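Local coordinates for uncharacterized protein (PDB 5V00) that is of unknown function but belongs to the bicupin HutD family and takes part in histidine utilization in Pseudomonas, at residues W47-A52 / R114-I119; R68-I73 / F96-D101; L80-E85 / S102-R107. All blocks are in the same frame, centred on the assembly; numbering follows the deposited sequence. Where two conformers were deposited one is given.

Contact 1: residues W47-A52 / R114-I119. With FMT (formic acid), chain I.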
loop_
_atom_site.group_PDB
_atom_site.type_symbol
_atom_site.label_atom_id
_atom_site.label_comp_id
_atom_site.label_asym_id
_atom_site.label_seq_id
_atom_site.Cartn_x
_atom_site.Cartn_y
_atom_site.Cartn_z
ATOM N N TRP B 47 -8.475 -6.750 -8.904
ATOM C CA TRP B 47 -8.847 -5.321 -9.000
ATOM C C TRP B 47 -7.676 -4.465 -8.636
ATOM O O TRP B 47 -6.739 -4.894 -7.914
ATOM C CB TRP B 47 -10.057 -4.975 -8.130
ATOM C CG TRP B 47 -9.845 -5.126 -6.657
ATOM C CD1 TRP B 47 -10.318 -6.128 -5.893
ATOM C CD2 TRP B 47 -9.276 -4.184 -5.757
ATOM N NE1 TRP B 47 -9.915 -5.960 -4.598
ATOM C CE2 TRP B 47 -9.271 -4.765 -4.506
ATOM C CE3 TRP B 47 -8.645 -2.976 -5.914
ATOM C CZ2 TRP B 47 -8.773 -4.082 -3.404
ATOM C CZ3 TRP B 47 -8.176 -2.279 -4.805
ATOM C CH2 TRP B 47 -8.220 -2.867 -3.589
ATOM N N ARG B 48 -7.610 -3.266 -9.235
ATOM C CA ARG B 48 -6.534 -2.396 -9.062
ATOM C C ARG B 48 -7.056 -0.960 -9.087
ATOM O O ARG B 48 -7.919 -0.649 -9.865
ATOM C CB ARG B 48 -5.434 -2.606 -10.134
ATOM C CG ARG B 48 -4.737 -3.969 -10.132
ATOM C CD ARG B 48 -3.601 -4.153 -11.170
ATOM N NE ARG B 48 -3.070 -5.513 -10.983
ATOM C CZ ARG B 48 -2.062 -6.027 -11.682
ATOM N NH1 ARG B 48 -1.456 -5.306 -12.619
ATOM N NH2 ARG B 48 -1.617 -7.240 -11.413
ATOM N N LEU B 49 -6.512 -0.120 -8.221
ATOM C CA LEU B 49 -6.847 1.319 -8.166
ATOM C C LEU B 49 -5.582 2.078 -8.436
ATOM O O LEU B 49 -4.512 1.782 -7.838
ATOM C CB LEU B 49 -7.370 1.682 -6.778
ATOM C CG LEU B 49 -8.318 2.806 -6.676
ATOM C CD1 LEU B 49 -9.611 2.476 -7.435
ATOM C CD2 LEU B 49 -8.637 3.051 -5.182
ATOM N N SER B 50 -5.644 3.128 -9.274
ATOM C CA SER B 50 -4.467 3.899 -9.642
ATOM C C SER B 50 -4.829 5.307 -10.102
ATOM O O SER B 50 -5.982 5.592 -10.324
ATOM C CB SER B 50 -3.666 3.184 -10.746
ATOM O OG SER B 50 -4.407 3.038 -11.956
ATOM N N ILE B 51 -3.835 6.132 -10.264
ATOM C CA ILE B 51 -3.996 7.417 -10.920
ATOM C C ILE B 51 -3.111 7.362 -12.184
ATOM O O ILE B 51 -1.888 7.099 -12.103
ATOM C CB ILE B 51 -3.600 8.542 -10.031
ATOM C CG1 ILE B 51 -4.469 8.633 -8.780
ATOM C CG2 ILE B 51 -3.777 9.890 -10.794
ATOM C CD1 ILE B 51 -4.001 9.629 -7.748
ATOM N N ALA B 52 -3.668 7.748 -13.329
ATOM C CA ALA B 52 -2.935 7.760 -14.624
ATOM C C ALA B 52 -2.753 9.182 -15.007
ATOM O O ALA B 52 -3.700 9.965 -14.917
ATOM C CB ALA B 52 -3.714 7.021 -15.678
ATOM N N ARG B 114 -5.083 14.120 -15.411
ATOM C CA ARG B 114 -4.920 12.963 -14.506
ATOM C C ARG B 114 -6.298 12.263 -14.330
ATOM O O ARG B 114 -7.287 12.993 -14.170
ATOM C CB ARG B 114 -4.365 13.405 -13.183
ATOM C CG ARG B 114 -3.025 14.159 -13.266
ATOM C CD ARG B 114 -2.410 14.410 -11.886
ATOM N NE ARG B 114 -1.758 13.188 -11.437
ATOM C CZ ARG B 114 -1.447 12.882 -10.160
ATOM N NH1 ARG B 114 -1.794 13.645 -9.183
ATOM N NH2 ARG B 114 -0.841 11.737 -9.884
ATOM N N ASP B 115 -6.327 10.949 -14.385
ATOM C CA ASP B 115 -7.531 10.124 -14.264
ATOM C C ASP B 115 -7.450 9.203 -13.017
ATOM O O ASP B 115 -6.348 8.624 -12.772
ATOM C CB ASP B 115 -7.712 9.222 -15.380
ATOM C CG ASP B 115 -8.263 9.943 -16.678
ATOM O OD1 ASP B 115 -8.567 11.102 -16.535
ATOM O OD2 ASP B 115 -8.243 9.265 -17.753
ATOM N N PHE B 116 -8.556 9.096 -12.273
ATOM C CA PHE B 116 -8.679 8.050 -11.214
ATOM C C PHE B 116 -9.215 6.816 -11.845
ATOM O O PHE B 116 -10.288 6.843 -12.479
ATOM C CB PHE B 116 -9.579 8.591 -10.095
ATOM C CG PHE B 116 -9.855 7.614 -9.027
ATOM C CD1 PHE B 116 -8.833 7.148 -8.217
ATOM C CD2 PHE B 116 -11.135 7.187 -8.812
ATOM C CE1 PHE B 116 -9.146 6.259 -7.186
ATOM C CE2 PHE B 116 -11.448 6.256 -7.796
ATOM C CZ PHE B 116 -10.425 5.851 -6.928
ATOM N N ASN B 117 -8.446 5.705 -11.787
ATOM C CA ASN B 117 -8.749 4.474 -12.480
ATOM C C ASN B 117 -9.109 3.308 -11.570
ATOM O O ASN B 117 -8.283 2.945 -10.709
ATOM C CB ASN B 117 -7.507 4.013 -13.256
ATOM C CG ASN B 117 -7.241 4.832 -14.583
ATOM O OD1 ASN B 117 -7.959 5.776 -14.935
ATOM N ND2 ASN B 117 -6.183 4.438 -15.313
ATOM N N LEU B 118 -10.289 2.735 -11.771
ATOM C CA LEU B 118 -10.635 1.423 -11.243
ATOM C C LEU B 118 -10.615 0.425 -12.355
ATOM O O LEU B 118 -11.247 0.642 -13.429
ATOM C CB LEU B 118 -12.016 1.433 -10.608
ATOM C CG LEU B 118 -12.646 0.157 -10.246
ATOM C CD1 LEU B 118 -11.823 -0.520 -9.159
ATOM C CD2 LEU B 118 -14.057 0.338 -9.795
ATOM N N ILE B 119 -9.982 -0.718 -12.141
ATOM C CA ILE B 119 -10.179 -1.849 -13.030
ATOM C C ILE B 119 -10.415 -3.108 -12.218
ATOM O O ILE B 119 -9.748 -3.301 -11.154
ATOM C CB ILE B 119 -8.991 -1.989 -13.964
ATOM C CG1 ILE B 119 -9.162 -3.162 -14.932
ATOM C CG2 ILE B 119 -7.675 -2.174 -13.196
ATOM C CD1 ILE B 119 -8.124 -3.152 -16.034
HETATM C C FMT I . -5.162 4.609 -19.393
HETATM O O1 FMT I . -5.842 4.932 -18.383
HETATM O O2 FMT I . -5.123 3.314 -19.792
HETATM O O HOH W 1 -3.904 2.774 -14.495
HETATM O O HOH W 2 -0.178 9.344 -12.005
#

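Contact 2: residues R68-I73 / F96-D101. With FMT (formic acid), chain I.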
loop_
_atom_site.group_PDB
_atom_site.type_symbol
_atom_site.label_atom_id
_atom_site.label_comp_id
_atom_site.label_asym_id
_atom_site.label_seq_id
_atom_site.Cartn_x
_atom_site.Cartn_y
_atom_site.Cartn_z
ATOM N N ARG B 68 -13.508 -1.488 -16.697
ATOM C CA ARG B 68 -12.838 -0.261 -16.276
ATOM C C ARG B 68 -13.857 0.813 -15.942
ATOM O O ARG B 68 -14.945 0.851 -16.533
ATOM C CB ARG B 68 -11.931 0.273 -17.344
ATOM C CG ARG B 68 -10.829 -0.712 -17.764
ATOM C CD ARG B 68 -9.745 -0.082 -18.575
ATOM N NE ARG B 68 -9.075 1.031 -17.915
ATOM C CZ ARG B 68 -8.065 1.735 -18.390
ATOM N NH1 ARG B 68 -7.638 1.618 -19.688
ATOM N NH2 ARG B 68 -7.588 2.665 -17.649
ATOM N N VAL B 69 -13.532 1.627 -14.934
ATOM C CA VAL B 69 -14.254 2.856 -14.715
ATOM C C VAL B 69 -13.200 3.911 -14.476
ATOM O O VAL B 69 -12.411 3.853 -13.505
ATOM C CB VAL B 69 -15.258 2.807 -13.519
ATOM C CG1 VAL B 69 -16.074 4.124 -13.482
ATOM C CG2 VAL B 69 -16.161 1.591 -13.615
ATOM N N ILE B 70 -13.209 4.970 -15.282
ATOM C CA ILE B 70 -12.220 6.018 -15.159
ATOM C C ILE B 70 -12.901 7.379 -14.928
ATOM O O ILE B 70 -14.050 7.561 -15.296
ATOM C CB ILE B 70 -11.259 6.097 -16.386
ATOM C CG1 ILE B 70 -11.945 6.683 -17.600
ATOM C CG2 ILE B 70 -10.682 4.707 -16.734
ATOM C CD1 ILE B 70 -11.014 6.811 -18.773
ATOM N N THR B 71 -12.214 8.284 -14.253
ATOM C CA THR B 71 -12.723 9.581 -13.941
ATOM C C THR B 71 -11.662 10.633 -14.030
ATOM O O THR B 71 -10.600 10.541 -13.394
ATOM C CB THR B 71 -13.323 9.661 -12.534
ATOM O OG1 THR B 71 -14.210 8.596 -12.309
ATOM C CG2 THR B 71 -14.052 10.961 -12.327
ATOM N N VAL B 72 -11.865 11.706 -14.800
ATOM C CA VAL B 72 -10.909 12.811 -14.785
ATOM C C VAL B 72 -10.879 13.491 -13.443
ATOM O O VAL B 72 -11.928 13.856 -12.927
ATOM C CB VAL B 72 -11.248 13.903 -15.868
ATOM C CG1 VAL B 72 -10.407 15.149 -15.685
ATOM C CG2 VAL B 72 -11.118 13.266 -17.256
ATOM N N ILE B 73 -9.693 13.622 -12.845
ATOM C CA ILE B 73 -9.541 14.284 -11.576
ATOM C C ILE B 73 -8.646 15.527 -11.555
ATOM O O ILE B 73 -8.691 16.315 -10.584
ATOM C CB ILE B 73 -9.131 13.343 -10.399
ATOM C CG1 ILE B 73 -7.739 12.775 -10.663
ATOM C CG2 ILE B 73 -10.153 12.238 -10.212
ATOM C CD1 ILE B 73 -7.172 11.924 -9.570
ATOM N N PHE B 96 -16.772 7.236 -16.083
ATOM C CA PHE B 96 -17.043 6.606 -17.421
ATOM C C PHE B 96 -16.617 5.156 -17.391
ATOM O O PHE B 96 -15.416 4.883 -17.130
ATOM C CB PHE B 96 -16.308 7.344 -18.553
ATOM C CG PHE B 96 -16.556 6.698 -19.888
ATOM C CD1 PHE B 96 -17.849 6.571 -20.361
ATOM C CD2 PHE B 96 -15.537 6.077 -20.569
ATOM C CE1 PHE B 96 -18.124 5.916 -21.586
ATOM C CE2 PHE B 96 -15.811 5.409 -21.736
ATOM C CZ PHE B 96 -17.051 5.321 -22.260
ATOM N N ALA B 97 -17.574 4.275 -17.607
ATOM C CA ALA B 97 -17.339 2.843 -17.648
ATOM C C ALA B 97 -17.128 2.309 -19.047
ATOM O O ALA B 97 -17.905 2.634 -19.953
ATOM C CB ALA B 97 -18.506 2.125 -17.039
ATOM N N PHE B 98 -16.128 1.459 -19.226
ATOM C CA PHE B 98 -15.951 0.733 -20.509
ATOM C C PHE B 98 -15.254 -0.584 -20.314
ATOM O O PHE B 98 -14.613 -0.814 -19.284
ATOM C CB PHE B 98 -15.168 1.602 -21.489
ATOM C CG PHE B 98 -13.831 2.003 -21.055
ATOM C CD1 PHE B 98 -13.654 3.032 -20.143
ATOM C CD2 PHE B 98 -12.693 1.410 -21.590
ATOM C CE1 PHE B 98 -12.405 3.478 -19.806
ATOM C CE2 PHE B 98 -11.452 1.868 -21.258
ATOM C CZ PHE B 98 -11.275 2.886 -20.381
ATOM N N ARG B 99 -15.417 -1.448 -21.299
ATOM C CA ARG B 99 -14.757 -2.765 -21.275
ATOM C C ARG B 99 -13.310 -2.676 -21.596
ATOM O O ARG B 99 -12.872 -1.920 -22.476
ATOM C CB ARG B 99 -15.460 -3.777 -22.181
ATOM C CG ARG B 99 -16.939 -4.050 -21.910
ATOM C CD ARG B 99 -17.631 -4.664 -23.155
ATOM N NE ARG B 99 -16.970 -5.936 -23.502
ATOM C CZ ARG B 99 -17.357 -7.155 -23.111
ATOM N NH1 ARG B 99 -18.463 -7.340 -22.389
ATOM N NH2 ARG B 99 -16.630 -8.214 -23.474
ATOM N N GLY B 100 -12.515 -3.506 -20.891
ATOM C CA GLY B 100 -11.072 -3.559 -21.111
ATOM C C GLY B 100 -10.754 -4.155 -22.548
ATOM O O GLY B 100 -9.693 -3.846 -23.061
ATOM N N ASP B 101 -11.700 -4.887 -23.087
ATOM C CA ASP B 101 -11.672 -5.546 -24.470
ATOM C C ASP B 101 -11.611 -4.432 -25.511
ATOM O O ASP B 101 -11.120 -4.624 -26.633
ATOM C CB ASP B 101 -13.025 -6.227 -24.764
ATOM C CG ASP B 101 -13.081 -7.626 -24.365
ATOM O OD1 ASP B 101 -12.047 -8.191 -23.915
ATOM O OD2 ASP B 101 -14.210 -8.139 -24.430
HETATM C C FMT I . -5.162 4.609 -19.393
HETATM O O1 FMT I . -5.842 4.932 -18.383
HETATM O O2 FMT I . -5.123 3.314 -19.792
#

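Contact 3: residues L80-E85 / S102-R107. With FMT (formic acid), chain K.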
loop_
_atom_site.group_PDB
_atom_site.type_symbol
_atom_site.label_atom_id
_atom_site.label_comp_id
_atom_site.label_asym_id
_atom_site.label_seq_id
_atom_site.Cartn_x
_atom_site.Cartn_y
_atom_site.Cartn_z
ATOM N N LEU B 80 -12.579 10.694 -25.481
ATOM C CA LEU B 80 -12.320 9.323 -25.798
ATOM C C LEU B 80 -13.052 8.818 -26.993
ATOM O O LEU B 80 -14.237 9.125 -27.189
ATOM C CB LEU B 80 -12.747 8.350 -24.613
ATOM C CG LEU B 80 -11.947 8.369 -23.366
ATOM C CD1 LEU B 80 -12.430 7.133 -22.556
ATOM C CD2 LEU B 80 -10.448 8.235 -23.554
ATOM N N THR B 81 -12.379 7.983 -27.791
ATOM C CA THR B 81 -13.024 7.245 -28.800
ATOM C C THR B 81 -12.951 5.765 -28.440
ATOM O O THR B 81 -11.850 5.237 -28.295
ATOM C CB THR B 81 -12.365 7.508 -30.200
ATOM O OG1 THR B 81 -12.425 8.916 -30.452
ATOM C CG2 THR B 81 -13.092 6.799 -31.282
ATOM N N VAL B 82 -14.093 5.120 -28.296
ATOM C CA VAL B 82 -14.180 3.707 -27.895
ATOM C C VAL B 82 -14.735 2.919 -29.069
ATOM O O VAL B 82 -15.897 3.151 -29.485
ATOM C CB VAL B 82 -15.165 3.550 -26.737
ATOM C CG1 VAL B 82 -15.223 2.112 -26.240
ATOM C CG2 VAL B 82 -14.728 4.529 -25.653
ATOM N N ASP B 83 -13.934 1.977 -29.553
ATOM C CA ASP B 83 -14.333 1.094 -30.681
ATOM C C ASP B 83 -14.871 1.901 -31.868
ATOM O O ASP B 83 -15.919 1.580 -32.423
ATOM C CB ASP B 83 -15.351 0.117 -30.243
ATOM C CG ASP B 83 -14.807 -0.809 -29.102
ATOM O OD1 ASP B 83 -13.641 -1.166 -29.188
ATOM O OD2 ASP B 83 -15.578 -1.134 -28.207
ATOM N N GLY B 84 -14.191 2.983 -32.153
ATOM C CA GLY B 84 -14.699 3.910 -33.206
ATOM C C GLY B 84 -16.165 4.417 -33.135
ATOM O O GLY B 84 -16.622 4.953 -34.136
ATOM N N GLU B 85 -16.890 4.253 -31.995
ATOM C CA GLU B 85 -18.176 4.934 -31.710
ATOM C C GLU B 85 -17.952 6.439 -31.738
ATOM O O GLU B 85 -16.816 6.887 -31.895
ATOM C CB GLU B 85 -18.701 4.597 -30.340
ATOM C CG GLU B 85 -19.076 3.135 -30.153
ATOM C CD GLU B 85 -19.231 2.752 -28.687
ATOM O OE1 GLU B 85 -19.167 3.616 -27.773
ATOM O OE2 GLU B 85 -19.404 1.546 -28.435
ATOM N N SER B 102 -12.262 -3.307 -25.213
ATOM C CA SER B 102 -12.455 -2.274 -26.216
ATOM C C SER B 102 -11.180 -1.661 -26.654
ATOM O O SER B 102 -10.218 -1.515 -25.918
ATOM C CB SER B 102 -13.411 -1.143 -25.744
ATOM O OG SER B 102 -14.781 -1.622 -25.666
ATOM N N GLN B 103 -11.189 -1.164 -27.910
ATOM C CA GLN B 103 -10.032 -0.388 -28.355
ATOM C C GLN B 103 -10.344 1.092 -28.109
ATOM O O GLN B 103 -11.371 1.562 -28.604
ATOM C CB GLN B 103 -9.762 -0.654 -29.887
ATOM C CG GLN B 103 -8.786 0.294 -30.577
ATOM C CD GLN B 103 -9.096 0.334 -32.113
ATOM O OE1 GLN B 103 -9.786 1.234 -32.608
ATOM N NE2 GLN B 103 -8.679 -0.703 -32.824
ATOM N N VAL B 104 -9.461 1.785 -27.390
ATOM C CA VAL B 104 -9.764 3.122 -26.866
ATOM C C VAL B 104 -8.661 4.012 -27.130
ATOM O O VAL B 104 -7.502 3.644 -26.941
ATOM C CB VAL B 104 -10.108 3.108 -25.318
ATOM C CG1 VAL B 104 -10.250 4.512 -24.777
ATOM C CG2 VAL B 104 -11.301 2.253 -25.081
ATOM N N SER B 105 -8.951 5.258 -27.578
ATOM C CA SER B 105 -7.937 6.219 -27.672
ATOM C C SER B 105 -8.435 7.530 -27.113
ATOM O O SER B 105 -9.633 7.799 -27.090
ATOM C CB SER B 105 -7.407 6.354 -29.155
ATOM O OG SER B 105 -8.428 6.860 -29.909
ATOM N N CYS B 106 -7.510 8.301 -26.670
ATOM C CA CYS B 106 -7.734 9.553 -26.020
ATOM C C CYS B 106 -7.154 10.727 -26.797
ATOM O O CYS B 106 -5.982 10.662 -27.231
ATOM C CB CYS B 106 -6.990 9.489 -24.676
ATOM S SG CYS B 106 -7.085 10.874 -23.624
ATOM N N ARG B 107 -7.917 11.811 -26.915
ATOM C CA ARG B 107 -7.467 13.059 -27.480
ATOM C C ARG B 107 -7.506 14.151 -26.486
ATOM O O ARG B 107 -8.571 14.479 -25.883
ATOM C CB ARG B 107 -8.314 13.424 -28.791
ATOM C CG ARG B 107 -7.833 14.674 -29.468
ATOM C CD ARG B 107 -8.560 14.862 -30.812
ATOM N NE ARG B 107 -10.011 14.937 -30.711
ATOM C CZ ARG B 107 -10.719 16.082 -30.526
ATOM N NH1 ARG B 107 -10.104 17.275 -30.408
ATOM N NH2 ARG B 107 -12.033 16.028 -30.432
HETATM C C FMT K . -10.435 3.872 -30.653
HETATM O O1 FMT K . -9.633 4.663 -31.195
HETATM O O2 FMT K . -11.523 3.363 -31.247
#

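Contact 1: residues W47-A52 / R114-I119
Phe116 sets its CG anti to the main-chain nitrogen (chi1 176°), which swings the ring across the strand gap onto Leu49, whose own CG takes the same kind of turn. The two side chains meet obliquely: Leu49 CD1 lies 3.5 Å from Phe116 CZ, while Leu49 CG reaches Phe116 CE1 at 3.6 Å. Further along, Arg114 bends at chi3 (79°) and brings its guanidinium against Ile51, so that Ile51 CG2 sits over one face, offset toward the rim and 3.6 Å from Arg114 NH2. The charge itself is met by salt bridges to Asp53 and Glu32.

The strands are antiparallel neighbours in the cupin sheet, the N-to-C directions of the two segments 163° apart. Arg48 pairs with Ile119, Ser50 with Asn117 and Ala52 with Asp115, each through two reciprocal backbone bonds, and Asn117 N to Ser50 O measures 2.9 Å. On the face carrying these six residues, one water bridges Ser50 OG, at 2.6 Å, and Asn117 ND2, at 2.9 Å. The same Asn117 ND2 gives its other hydrogen to formate O1 at 3.1 Å, so two acceptors fix which way the amide is turned. Leu49, Ile51, Phe116 and Leu118 occupy the reverse face, where Leu49 and Phe116 press on Ile187 and Phe116 stacks with Phe148.

The chemistry is thus divided: an apolar side packs this sheet on the five-stranded sheet holding strands 184-191 and 144-149, whereas the side bearing Asn117 offers one amide N-H to a formate probably from the crystallisation liquor.

Contact 2: residues R68-I73 / F96-D101
Arg68 does two jobs at once, lying along the ring of Phe98 on the neighbouring strand and gripping a formate with its far end. This happens at the border of the six-stranded cupin sheet, where strand 96-99 is the outermost strand and pairs antiparallel with 68-73. The arginine and the phenylalanine extend alongside each other in a common direction. Arg68 CB stands over the ring centre, 4.0 Å from the centroid and only 11° off the normal, a clear CH-pi contact. Farther out, Arg68 CD comes within 3.7 Å of Phe98 CE2.

A bend at chi3 (58°) then turns the guanidinium so that Phe98 CZ lies over one of its faces, with the two planes 45° apart. The formate approaches at the guanidinium edge. Arg68 NH1 binds its O2 at 3.0 Å and Arg68 NH2 binds its O1 at 3.0 Å, a two-pronged hold to which NH2 adds a weak bond to O2. Asn117 of the adjoining strand also donates to this formate. The ligand probably comes from the crystallisation liquor, yet its seat is consistent with a pocket for a carboxylate.

Behind the side chains, reciprocal backbone bonds join Arg68 to Phe98 and Ile70 to Phe96; Ile70 N to Phe96 O is 2.9 Å. Val69 and Ala97 form the non-hydrogen-bonded pair between them and face the other way, touching through Val69 CG2 and Ala97 CB. At the strand end, Arg99 NH2 makes a salt bridge of 2.6 Å to OD2 of Asp101 just beyond it. On the CE1 side of the Phe98 ring, Ile70 CG2 packs obliquely against Phe98 CE1, 3.7 Å away.

Contact 3: residues L80-E85 / S102-R107
The carboxylate of Asp83 takes one donor from the opposite segment on each oxygen, both on the syn side and both tilted out of its plane. Gln103 N reaches Asp83 OD1 at 2.8 Å, 30° from that plane, and Ser102 OG gives its proton to Asp83 OD2 at 2.7 Å. Asp83 belongs to a type I' beta turn, Val82 to Glu85, that ends strand 78-82 of the four-stranded cupin sheet. With an alanine in place of Ser102, Asp83 OD2 would probably lose its mate and the carboxylate would be held by one bond, freer to turn.

Asp83 N also donates to Gln103 O, at 2.8 Å, so the turn is pinned by backbone and side chain alike. Thr81 and Ser105 exchange two backbone bonds further in. On the other face of the strands, Leu80 CD2 touches both Val104 CG1, at 3.9 Å, and Cys106 CB, while Val82 CG1 meets Val104 CG2. Phe60 covers Leu80, Val104 and Cys106.

A formate, probably from the crystallisation liquor, bridges the two segments: Gly84 N donates to its O2 and Ser105 OG to its O1, each at 2.8 Å.

Contacts 1 and 2 share the six-stranded antiparallel sheet, where strands 113-120 and 67-74 are neighbours; their centres lie about 9 Å apart. Contact 3 belongs to the four-stranded sheet, with its centre about 11 Å from that of contact 2 and 18 Å from that of contact 1. Along the chain, segments 47-52 and 114-119 enclose the other four, which alternate between contacts 2 and 3. Phe96 and Ile70 of contact 2 pack on Leu80, and Phe98 on Val104, so the side chains of contact 2 pack the two sheets together. All three contacts lie in what is probably the N-terminal of the two cupin domains, and contacts 1 and 2 jointly hold one formate.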